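Local structure of putative hemin transport system, substrate-binding protein (Burkholderia cenocepacia J2315, 5GIZ) at residues K6-I11 / P67-A72; G61-R66 / A83-A88; A201-V206 / A231-R236. The protein binds heme in the periplasm and probably delivers it to an ABC-type hemin importer of the inner membrane. One frame throughout, in Å; residues are numbered along the deposited sequence. Where two conformers were deposited one is given.

From the N terminus, strand 6-11 is laid down first and waits some 55 residues, through strand 30-35 and helix 59-64, until 67-72 returns beside it and closes contact 1. Contact 2 opens in between, at 61-66, and closes at 83-88 after the chain has passed through strand 69-72; the segments alternate, so the two contacts cross. They also touch, L65 O lying 2.8 Å from R7 NH2, and together join the parallel sheet of the N-terminal lobe to two helices. Contact 3 follows in series, closing a loop from 201-206 to 231-236 in the other lobe, with nearest atoms about 29 Å from contact 1.

Contact 1. Residues K6-I11 / P67-A72; sequences KRVIVI and PDLVLA
Strands 6-11 and 69-72 are the two inner strands of the four-stranded parallel sheet in the N-terminal lobe of this periplasmic binding protein, and V8-L69, I9-V70, V10-L71 and I11-A72 pair across them. The segment axes approach to 4.7 Å and diverge by only 18°, as expected of neighbouring parallel strands. I9 is paired with V70 and bonds the residues on either side of it: its N donates to L69 O (3.0 Å) and its O accepts from L71 N (2.9 Å). The pattern continues at I11, whose N reaches L71 O at 2.8 Å.

Side chains sort onto two faces. On one, L71 lays CD1 over two valines of the neighbouring strand, 4.1 Å from V8 CG1 and only slightly farther from V10 CG2. Strands 30-35 and 91-94 flank this core, with L32 against V8 and V10, and T91 and T93 against L69. On the other face, I9 has CG1 anti to its carbonyl carbon (chi1 -67°) and an extended chi2, which carries CD1 to the ring of P67, 3.8 Å from CB. Farther along, I11 CG1 meets V70 CG1, and L62 of helix 59-64 covers I9, V70 and P67. I11 also touches Q54, a residue that contacts heme in a heme-bound structure of this protein, so this end of the sheet adjoins the binding cleft.

At the entry to the second strand, R7 O accepts from both D68 N and L69 N. The R7 guanidinium bonds L65 O through NH2, whereas its backbone N serves the aspartate: R7 N donates to D68 OD2 at 2.8 Å, meeting the anti side of that oxygen 26° out of the carboxylate plane.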
ATOM      1  N   LYS A   6      22.354 -15.289   0.756  1.00 21.90           N
ATOM      2  CA  LYS A   6      21.198 -15.787   0.067  1.00 19.89           C
ATOM      3  C   LYS A   6      20.761 -14.804  -1.015  1.00 16.70           C
ATOM      4  O   LYS A   6      20.686 -13.597  -0.810  1.00 16.94           O
ATOM      5  CB  LYS A   6      20.034 -15.955   1.034  1.00 21.45           C
ATOM      6  CG  LYS A   6      20.295 -17.068   2.018  1.00 25.08           C
ATOM      7  CD  LYS A   6      19.065 -17.354   2.809  1.00 26.53           C
ATOM      8  CE  LYS A   6      19.291 -18.575   3.664  1.00 29.62           C
ATOM      9  NZ  LYS A   6      18.345 -18.593   4.813  1.00 30.75           N
ATOM     10  N   ARG A   7      20.424 -15.343  -2.175  1.00 14.58           N
ATOM     11  CA  ARG A   7      19.734 -14.572  -3.223  1.00 13.26           C
ATOM     12  C   ARG A   7      18.243 -14.558  -2.877  1.00 12.79           C
ATOM     13  O   ARG A   7      17.627 -15.607  -2.697  1.00 12.45           O
ATOM     14  CB  ARG A   7      19.904 -15.206  -4.600  1.00 12.98           C
ATOM     15  CG  ARG A   7      21.341 -15.157  -5.105  1.00 13.59           C
ATOM     16  CD  ARG A   7      21.539 -15.906  -6.412  1.00 14.02           C
ATOM     17  NE  ARG A   7      20.761 -15.351  -7.505  1.00 13.74           N
ATOM     18  CZ  ARG A   7      21.103 -14.281  -8.203  1.00 14.63           C
ATOM     19  NH1 ARG A   7      22.254 -13.642  -7.955  1.00 15.49           N
ATOM     20  NH2 ARG A   7      20.306 -13.857  -9.166  1.00 14.47           N
ATOM     21  N   VAL A   8      17.677 -13.345  -2.717  1.00 12.23           N
ATOM     22  CA  VAL A   8      16.317 -13.165  -2.294  1.00 12.13           C
ATOM     23  C   VAL A   8      15.463 -12.504  -3.365  1.00 11.56           C
ATOM     24  O   VAL A   8      15.870 -11.509  -3.961  1.00 11.66           O
ATOM     25  CB  VAL A   8      16.293 -12.359  -0.977  1.00 12.57           C
ATOM     26  CG1 VAL A   8      14.868 -12.162  -0.498  1.00 12.98           C
ATOM     27  CG2 VAL A   8      17.150 -13.007   0.083  1.00 13.09           C
ATOM     28  N   ILE A   9      14.253 -13.005  -3.575  1.00 11.59           N
ATOM     29  CA  ILE A   9      13.224 -12.356  -4.363  1.00 11.81           C
ATOM     30  C   ILE A   9      12.089 -11.914  -3.446  1.00 11.51           C
ATOM     31  O   ILE A   9      11.715 -12.633  -2.524  1.00 11.49           O
ATOM     32  CB  ILE A   9      12.752 -13.264  -5.508  1.00 12.55           C
ATOM     33  CG1 ILE A   9      13.915 -13.440  -6.505  1.00 13.07           C
ATOM     34  CG2 ILE A   9      11.452 -12.739  -6.150  1.00 12.76           C
ATOM     35  CD1 ILE A   9      13.626 -14.422  -7.613  1.00 13.61           C
ATOM     36  N   VAL A  10      11.543 -10.728  -3.708  1.00 11.96           N
ATOM     37  CA  VAL A  10      10.506 -10.187  -2.837  0.50 12.13           C
ATOM     38  C   VAL A  10       9.288  -9.859  -3.698  1.00 12.30           C
ATOM     39  O   VAL A  10       9.420  -9.232  -4.746  1.00 12.45           O
ATOM     40  CB  VAL A  10      11.019  -8.950  -2.070  0.50 12.17           C
ATOM     41  CG1 VAL A  10       9.948  -8.435  -1.108  0.50 12.18           C
ATOM     42  CG2 VAL A  10      12.312  -9.267  -1.343  0.50 12.45           C
ATOM     43  N   ILE A  11       8.133 -10.274  -3.232  1.00 12.68           N
ATOM     44  CA  ILE A  11       6.854 -10.053  -3.897  1.00 13.06           C
ATOM     45  C   ILE A  11       6.018  -9.201  -2.994  1.00 13.54           C
ATOM     46  O   ILE A  11       5.623  -9.675  -1.947  1.00 13.56           O
ATOM     47  CB  ILE A  11       6.114 -11.359  -4.267  1.00 13.89           C
ATOM     48  CG1 ILE A  11       7.014 -12.389  -4.981  1.00 14.63           C
ATOM     49  CG2 ILE A  11       4.871 -10.959  -5.047  1.00 14.38           C
ATOM     50  CD1 ILE A  11       7.679 -11.919  -6.211  1.00 14.63           C
ATOM     51  N   PRO A  67      16.697 -17.946  -7.030  1.00 15.58           N
ATOM     52  CA  PRO A  67      16.541 -17.535  -5.635  1.00 15.32           C
ATOM     53  C   PRO A  67      16.864 -18.643  -4.668  1.00 15.61           C
ATOM     54  O   PRO A  67      16.612 -19.803  -4.951  1.00 16.54           O
ATOM     55  CB  PRO A  67      15.032 -17.263  -5.527  1.00 15.50           C
ATOM     56  CG  PRO A  67      14.432 -18.164  -6.572  1.00 16.01           C
ATOM     57  CD  PRO A  67      15.397 -18.072  -7.719  1.00 16.05           C
ATOM     58  N   ASP A  68      17.353 -18.273  -3.486  1.00 15.83           N
ATOM     59  CA  ASP A  68      17.391 -19.143  -2.324  1.00 16.93           C
ATOM     60  C   ASP A  68      16.159 -18.968  -1.440  1.00 16.28           C
ATOM     61  O   ASP A  68      15.791 -19.872  -0.670  1.00 16.91           O
ATOM     62  CB  ASP A  68      18.618 -18.818  -1.468  1.00 18.08           C
ATOM     63  CG  ASP A  68      19.895 -19.062  -2.197  1.00 19.45           C
ATOM     64  OD1 ASP A  68      20.042 -20.161  -2.856  1.00 20.69           O
ATOM     65  OD2 ASP A  68      20.762 -18.164  -2.266  1.00 19.28           O
ATOM     66  N   LEU A  69      15.541 -17.783  -1.533  1.00 15.00           N
ATOM     67  CA  LEU A  69      14.395 -17.452  -0.680  1.00 15.33           C
ATOM     68  C   LEU A  69      13.501 -16.467  -1.393  1.00 14.57           C
ATOM     69  O   LEU A  69      13.998 -15.579  -2.037  1.00 13.48           O
ATOM     70  CB  LEU A  69      14.936 -16.843   0.600  1.00 16.09           C
ATOM     71  CG  LEU A  69      13.955 -16.251   1.612  1.00 16.93           C
ATOM     72  CD1 LEU A  69      13.024 -17.313   2.167  1.00 18.14           C
ATOM     73  CD2 LEU A  69      14.707 -15.547   2.739  1.00 17.86           C
ATOM     74  N   VAL A  70      12.190 -16.614  -1.230  1.00 14.78           N
ATOM     75  CA  VAL A  70      11.191 -15.695  -1.700  1.00 14.82           C
ATOM     76  C   VAL A  70      10.390 -15.219  -0.479  1.00 15.02           C
ATOM     77  O   VAL A  70       9.863 -16.035   0.264  1.00 15.57           O
ATOM     78  CB  VAL A  70      10.226 -16.348  -2.729  1.00 15.52           C
ATOM     79  CG1 VAL A  70       9.082 -15.414  -3.066  1.00 15.58           C
ATOM     80  CG2 VAL A  70      10.962 -16.840  -3.968  1.00 15.59           C
ATOM     81  N   LEU A  71      10.308 -13.920  -0.293  1.00 15.27           N
ATOM     82  CA  LEU A  71       9.430 -13.303   0.658  1.00 15.56           C
ATOM     83  C   LEU A  71       8.221 -12.837  -0.095  1.00 14.97           C
ATOM     84  O   LEU A  71       8.339 -12.019  -1.004  1.00 14.45           O
ATOM     85  CB  LEU A  71      10.111 -12.112   1.326  1.00 16.13           C
ATOM     86  CG  LEU A  71      11.500 -12.404   1.923  1.00 17.59           C
ATOM     87  CD1 LEU A  71      12.119 -11.066   2.403  1.00 18.52           C
ATOM     88  CD2 LEU A  71      11.425 -13.452   2.972  1.00 18.96           C
ATOM     89  N   ALA A  72       7.059 -13.381   0.261  1.00 14.89           N
ATOM     90  CA  ALA A  72       5.860 -13.164  -0.511  1.00 15.47           C
ATOM     91  C   ALA A  72       4.738 -12.562   0.271  1.00 15.69           C
ATOM     92  O   ALA A  72       4.400 -13.020   1.383  1.00 15.06           O
ATOM     93  CB  ALA A  72       5.385 -14.487  -1.114  1.00 16.12           C
TER

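Contact 2. Residues G61-R66 / A83-A88; sequences GLLSLR and AQVKGA
L62 and L63, near the end of helix 59-64, meet V85 of helix 79-87 and A88 just after it, a helix-to-helix contact on one side of the N-terminal parallel sheet. The close part is wholly aliphatic. L62 extends CG anti to its backbone N (chi1 -171°), bringing CD2 across V85 at about a right angle, 4.0 Å from CG2 and almost as near CG1. Both residues are buried, with I9 and P67 against L62 and V92 of strand 91-94 against V85. L63 straddles A88 CB with its two methyls, CD1 and CD2 each at 3.8 Å, although A88 is solvent-exposed, while its CD2 also lies 4.3 Å from V85 CG1.

The outer side is looser. Q84 is exposed, and its side chain comes no nearer than 4.6 Å to segment 61-66, resting instead on A59 and E60. Even the closest backbones, at L63 and V85, keep their CA atoms 6.8 Å apart, and just 207 Å² is buried in all. With no hydrogen bond or salt bridge between the segments, association here depends on shape and the exclusion of water from methyl groups, a chemistry that sets few directional constraints on the two helices.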
ATOM      1  N   GLY A  61      10.287 -17.303 -14.861  1.00 17.35           N
ATOM      2  CA  GLY A  61      11.098 -16.090 -14.774  1.00 16.07           C
ATOM      3  C   GLY A  61      11.709 -15.911 -13.416  1.00 14.62           C
ATOM      4  O   GLY A  61      12.904 -15.600 -13.267  1.00 14.17           O
ATOM      5  N   LEU A  62      10.879 -16.098 -12.415  1.00 13.78           N
ATOM      6  CA  LEU A  62      11.328 -16.037 -11.034  1.00 12.78           C
ATOM      7  C   LEU A  62      12.437 -17.047 -10.763  1.00 13.14           C
ATOM      8  O   LEU A  62      13.515 -16.707 -10.250  1.00 12.12           O
ATOM      9  CB  LEU A  62      10.085 -16.209 -10.141  1.00 13.18           C
ATOM     10  CG  LEU A  62      10.284 -15.966  -8.652  1.00 12.94           C
ATOM     11  CD1 LEU A  62       8.932 -15.732  -7.966  1.00 13.16           C
ATOM     12  CD2 LEU A  62      10.997 -17.137  -7.955  1.00 13.35           C
ATOM     13  N   LEU A  63      12.220 -18.299 -11.152  1.00 13.05           N
ATOM     14  CA  LEU A  63      13.256 -19.319 -10.929  1.00 13.63           C
ATOM     15  C   LEU A  63      14.506 -19.078 -11.705  1.00 13.40           C
ATOM     16  O   LEU A  63      15.581 -19.494 -11.292  1.00 13.92           O
ATOM     17  CB  LEU A  63      12.721 -20.742 -11.218  1.00 14.38           C
ATOM     18  CG  LEU A  63      11.674 -21.194 -10.203  1.00 15.17           C
ATOM     19  CD1 LEU A  63      10.919 -22.410 -10.706  1.00 16.05           C
ATOM     20  CD2 LEU A  63      12.277 -21.428  -8.838  1.00 14.74           C
ATOM     21  N   SER A  64      14.405 -18.423 -12.860  1.00 13.34           N
ATOM     22  CA  SER A  64      15.604 -18.135 -13.638  1.00 13.71           C
ATOM     23  C   SER A  64      16.576 -17.193 -12.922  1.00 13.09           C
ATOM     24  O   SER A  64      17.764 -17.132 -13.281  1.00 13.58           O
ATOM     25  CB  SER A  64      15.245 -17.552 -15.009  1.00 14.16           C
ATOM     26  OG  SER A  64      14.933 -16.181 -14.968  1.00 14.29           O
ATOM     27  N   LEU A  65      16.084 -16.495 -11.897  1.00 13.56           N
ATOM     28  CA  LEU A  65      16.921 -15.665 -11.108  1.00 13.22           C
ATOM     29  C   LEU A  65      17.598 -16.408  -9.947  1.00 13.90           C
ATOM     30  O   LEU A  65      18.280 -15.795  -9.100  1.00 13.29           O
ATOM     31  CB  LEU A  65      16.150 -14.440 -10.602  1.00 13.60           C
ATOM     32  CG  LEU A  65      15.556 -13.551 -11.673  1.00 13.07           C
ATOM     33  CD1 LEU A  65      14.750 -12.439 -11.019  1.00 13.09           C
ATOM     34  CD2 LEU A  65      16.665 -13.001 -12.566  1.00 13.33           C
ATOM     35  N   ARG A  66      17.446 -17.729  -9.920  1.00 13.62           N
ATOM     36  CA  ARG A  66      18.116 -18.571  -8.918  1.00 13.86           C
ATOM     37  C   ARG A  66      17.944 -18.122  -7.470  1.00 13.07           C
ATOM     38  O   ARG A  66      18.904 -17.940  -6.739  1.00 13.13           O
ATOM     39  CB  ARG A  66      19.588 -18.692  -9.260  1.00 14.25           C
ATOM     40  CG  ARG A  66      19.813 -19.230 -10.662  1.00 15.52           C
ATOM     41  CD  ARG A  66      21.278 -19.325 -11.064  1.00 16.90           C
ATOM     42  NE  ARG A  66      21.817 -17.998 -11.195  1.00 18.67           N
ATOM     43  CZ  ARG A  66      22.579 -17.380 -10.307  1.00 19.78           C
ATOM     44  NH1 ARG A  66      22.982 -18.003  -9.231  1.00 23.12           N
ATOM     45  NH2 ARG A  66      22.926 -16.130 -10.538  1.00 22.39           N
ATOM     46  N   ALA A  83       3.150 -22.611  -6.300  1.00 24.69           N
ATOM     47  CA  ALA A  83       3.384 -24.021  -6.137  1.00 24.82           C
ATOM     48  C   ALA A  83       4.586 -24.499  -6.978  1.00 24.39           C
ATOM     49  O   ALA A  83       5.360 -25.346  -6.517  1.00 25.23           O
ATOM     50  CB  ALA A  83       2.124 -24.777  -6.501  1.00 24.99           C
ATOM     51  N   GLN A  84       4.717 -24.001  -8.209  1.00 25.16           N
ATOM     52  CA  GLN A  84       5.852 -24.355  -9.054  1.00 25.75           C
ATOM     53  C   GLN A  84       7.185 -23.915  -8.412  1.00 24.87           C
ATOM     54  O   GLN A  84       8.188 -24.637  -8.485  1.00 24.41           O
ATOM     55  CB  GLN A  84       5.712 -23.760 -10.463  1.00 27.49           C
ATOM     56  CG  GLN A  84       6.760 -24.265 -11.438  1.00 30.26           C
ATOM     57  CD  GLN A  84       6.597 -23.730 -12.864  1.00 31.92           C
ATOM     58  OE1 GLN A  84       5.534 -23.224 -13.243  1.00 33.26           O
ATOM     59  NE2 GLN A  84       7.667 -23.830 -13.650  1.00 34.03           N
ATOM     60  N   VAL A  85       7.191 -22.746  -7.767  1.00 22.85           N
ATOM     61  CA  VAL A  85       8.427 -22.256  -7.123  1.00 22.00           C
ATOM     62  C   VAL A  85       8.824 -23.099  -5.912  1.00 22.17           C
ATOM     63  O   VAL A  85      10.006 -23.505  -5.744  1.00 21.84           O
ATOM     64  CB  VAL A  85       8.286 -20.762  -6.727  1.00 20.18           C
ATOM     65  CG1 VAL A  85       9.467 -20.270  -5.860  1.00 20.06           C
ATOM     66  CG2 VAL A  85       8.122 -19.891  -7.974  1.00 19.78           C
ATOM     67  N   LYS A  86       7.835 -23.437  -5.088  1.00 23.18           N
ATOM     68  CA  LYS A  86       8.076 -24.290  -3.956  1.00 23.50           C
ATOM     69  C   LYS A  86       8.524 -25.668  -4.435  1.00 23.76           C
ATOM     70  O   LYS A  86       9.429 -26.261  -3.859  1.00 23.97           O
ATOM     71  CB  LYS A  86       6.793 -24.424  -3.132  1.00 24.33           C
ATOM     72  CG  LYS A  86       6.468 -23.179  -2.290  1.00 24.73           C
ATOM     73  CD  LYS A  86       5.202 -23.423  -1.489  1.00 26.80           C
ATOM     74  CE  LYS A  86       4.715 -22.183  -0.779  1.00 28.20           C
ATOM     75  NZ  LYS A  86       3.300 -22.332  -0.321  1.00 30.38           N
ATOM     76  N   GLY A  87       7.916 -26.157  -5.514  1.00 24.57           N
ATOM     77  CA  GLY A  87       8.258 -27.462  -6.061  1.00 26.59           C
ATOM     78  C   GLY A  87       9.659 -27.583  -6.618  1.00 26.52           C
ATOM     79  O   GLY A  87      10.169 -28.706  -6.800  1.00 28.08           O
ATOM     80  N   ALA A  88      10.291 -26.449  -6.922  1.00 25.69           N
ATOM     81  CA  ALA A  88      11.691 -26.412  -7.387  1.00 25.98           C
ATOM     82  C   ALA A  88      12.668 -26.361  -6.206  1.00 26.81           C
ATOM     83  O   ALA A  88      13.891 -26.258  -6.390  1.00 29.39           O
ATOM     84  CB  ALA A  88      11.918 -25.202  -8.284  1.00 25.07           C
TER

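Contact 3. Residues A201-V206 / A231-R236; sequences AAAPDV and ATPAGR
A203, the first residue past helix 196-202, begins a link to strand 206-210 in the C-terminal lobe, and this link lies against the N-capped start of helix 233-237, with T232 as N-cap; that helix leads in turn to strand 240-243, the parallel neighbour of 206-210. A203 leaves helical geometry with a positive phi, turning the chain toward P233; its CB stands 4.3 Å from P233 CD.

P204 follows with both its ring and its carbonyl in use. Ring atom CD lies 4.1 Å from T232 CG2, the two side chains meeting at a slant, and L199 of helix 196-202 touches both residues. On the carbonyl side, P204 O accepts from A234 N at 2.9 Å, with the donor tilted 17° from the carbonyl plane. As A234 N belongs to the first turn of helix 233-237, an N-H that has no acceptor within the helix is thus satisfied by the link.

The D205 side chain sets off away from segment 231-236, yet OD1 returns to within 3.7 Å of P233 CB. The other carboxylate oxygen, OD2, accepts from R151 N, and D205 O from R239 NH1. V206 then enters its strand, bonded through its backbone to R151 and L153, with its N 3.7 Å from A234 CB.

T232 completes the helix start. With chi1 at 62°, OG1 sits between the backbone N and carbonyl carbon; the hydroxyl donates to F229 O, and OG1 accepts from G235 N at 2.9 Å with an N-H...O angle of 156°.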
ATOM      1  N   ALA A 201     -25.673   9.023  -1.505  1.00 27.34           N
ATOM      2  CA  ALA A 201     -25.758   8.638  -0.078  1.00 27.04           C
ATOM      3  C   ALA A 201     -24.428   8.803   0.665  1.00 26.57           C
ATOM      4  O   ALA A 201     -24.396   9.153   1.850  1.00 27.47           O
ATOM      5  CB  ALA A 201     -26.203   7.204   0.053  1.00 28.54           C
ATOM      6  N   ALA A 202     -23.342   8.476  -0.030  1.00 23.33           N
ATOM      7  CA  ALA A 202     -22.023   8.505   0.589  1.00 20.82           C
ATOM      8  C   ALA A 202     -21.591   9.935   0.901  1.00 18.67           C
ATOM      9  O   ALA A 202     -20.819  10.165   1.857  1.00 17.79           O
ATOM     10  CB  ALA A 202     -21.005   7.831  -0.307  1.00 19.97           C
ATOM     11  N   ALA A 203     -22.042  10.858   0.056  1.00 18.82           N
ATOM     12  CA  ALA A 203     -21.864  12.330   0.275  1.00 17.90           C
ATOM     13  C   ALA A 203     -20.436  12.683   0.716  1.00 16.82           C
ATOM     14  O   ALA A 203     -20.208  13.204   1.807  1.00 18.46           O
ATOM     15  CB  ALA A 203     -22.849  12.817   1.311  1.00 19.65           C
ATOM     16  N   PRO A 204     -19.462  12.294  -0.101  1.00 15.00           N
ATOM     17  CA  PRO A 204     -18.091  12.576   0.294  1.00 13.44           C
ATOM     18  C   PRO A 204     -17.772  14.056   0.364  1.00 12.88           C
ATOM     19  O   PRO A 204     -18.210  14.838  -0.469  1.00 12.69           O
ATOM     20  CB  PRO A 204     -17.270  11.918  -0.812  1.00 13.37           C
ATOM     21  CG  PRO A 204     -18.176  11.868  -1.985  1.00 14.06           C
ATOM     22  CD  PRO A 204     -19.542  11.702  -1.450  1.00 14.75           C
ATOM     23  N   ASP A 205     -16.971  14.438   1.349  1.00 12.16           N
ATOM     24  CA  ASP A 205     -16.377  15.755   1.489  1.00 11.92           C
ATOM     25  C   ASP A 205     -15.099  15.910   0.695  1.00 11.33           C
ATOM     26  O   ASP A 205     -14.784  16.977   0.284  1.00 11.28           O
ATOM     27  CB  ASP A 205     -16.110  16.073   2.967  1.00 12.37           C
ATOM     28  CG  ASP A 205     -17.342  15.906   3.823  1.00 13.03           C
ATOM     29  OD1 ASP A 205     -18.390  16.417   3.368  1.00 15.73           O
ATOM     30  OD2 ASP A 205     -17.353  15.252   4.899  1.00 13.64           O
ATOM     31  N   VAL A 206     -14.375  14.814   0.474  1.00 10.95           N
ATOM     32  CA  VAL A 206     -13.129  14.822  -0.311  1.00 10.95           C
ATOM     33  C   VAL A 206     -13.099  13.563  -1.131  1.00 10.50           C
ATOM     34  O   VAL A 206     -13.543  12.498  -0.661  1.00 10.50           O
ATOM     35  CB  VAL A 206     -11.865  14.787   0.595  1.00 11.06           C
ATOM     36  CG1 VAL A 206     -10.522  14.903  -0.186  1.00 11.46           C
ATOM     37  CG2 VAL A 206     -11.898  15.902   1.635  1.00 11.20           C
ATOM     38  N   ALA A 231     -22.360  16.707  -7.993  1.00 14.86           N
ATOM     39  CA  ALA A 231     -23.403  16.947  -7.039  1.00 16.28           C
ATOM     40  C   ALA A 231     -23.127  16.223  -5.743  1.00 16.23           C
ATOM     41  O   ALA A 231     -23.977  15.486  -5.233  1.00 18.20           O
ATOM     42  CB  ALA A 231     -24.740  16.499  -7.605  1.00 17.06           C
ATOM     43  N   THR A 232     -21.967  16.491  -5.170  1.00 15.68           N
ATOM     44  CA  THR A 232     -21.585  15.997  -3.851  1.00 14.54           C
ATOM     45  C   THR A 232     -20.869  17.151  -3.176  1.00 13.39           C
ATOM     46  O   THR A 232     -20.445  18.109  -3.826  1.00 14.13           O
ATOM     47  CB  THR A 232     -20.589  14.816  -3.912  1.00 14.96           C
ATOM     48  OG1 THR A 232     -19.393  15.248  -4.545  1.00 14.93           O
ATOM     49  CG2 THR A 232     -21.143  13.643  -4.668  1.00 16.02           C
ATOM     50  N   PRO A 233     -20.651  17.058  -1.865  1.00 12.70           N
ATOM     51  CA  PRO A 233     -19.926  18.158  -1.238  1.00 12.37           C
ATOM     52  C   PRO A 233     -18.535  18.358  -1.828  1.00 12.26           C
ATOM     53  O   PRO A 233     -18.103  19.499  -2.057  1.00 12.89           O
ATOM     54  CB  PRO A 233     -19.909  17.762   0.254  1.00 12.31           C
ATOM     55  CG  PRO A 233     -21.153  16.957   0.414  1.00 12.75           C
ATOM     56  CD  PRO A 233     -21.297  16.183  -0.879  1.00 13.06           C
ATOM     57  N   ALA A 234     -17.827  17.247  -2.072  1.00 12.07           N
ATOM     58  CA  ALA A 234     -16.504  17.279  -2.670  1.00 12.37           C
ATOM     59  C   ALA A 234     -16.576  17.876  -4.051  1.00 12.30           C
ATOM     60  O   ALA A 234     -15.726  18.656  -4.457  1.00 14.14           O
ATOM     61  CB  ALA A 234     -15.939  15.871  -2.759  1.00 11.95           C
ATOM     62  N   GLY A 235     -17.601  17.514  -4.826  1.00 13.17           N
ATOM     63  CA  GLY A 235     -17.720  18.085  -6.187  1.00 13.89           C
ATOM     64  C   GLY A 235     -17.996  19.566  -6.241  1.00 13.84           C
ATOM     65  O   GLY A 235     -17.428  20.285  -7.023  1.00 14.31           O
ATOM     66  N   ARG A 236     -18.831  20.038  -5.343  1.00 13.80           N
ATOM     67  CA  ARG A 236     -19.189  21.429  -5.248  1.00 13.47           C
ATOM     68  C   ARG A 236     -17.988  22.267  -4.847  1.00 13.67           C
ATOM     69  O   ARG A 236     -17.851  23.393  -5.289  1.00 14.88           O
ATOM     70  CB  ARG A 236     -20.347  21.615  -4.242  1.00 13.91           C
ATOM     71  CG  ARG A 236     -21.655  20.993  -4.759  1.00 14.35           C
ATOM     72  CD  ARG A 236     -22.758  20.988  -3.709  1.00 14.84           C
ATOM     73  NE  ARG A 236     -23.898  20.347  -4.382  1.00 15.34           N
ATOM     74  CZ  ARG A 236     -24.489  19.213  -3.977  1.00 16.23           C
ATOM     75  NH1 ARG A 236     -24.121  18.644  -2.853  1.00 17.00           N
ATOM     76  NH2 ARG A 236     -25.469  18.693  -4.689  1.00 16.88           N
TER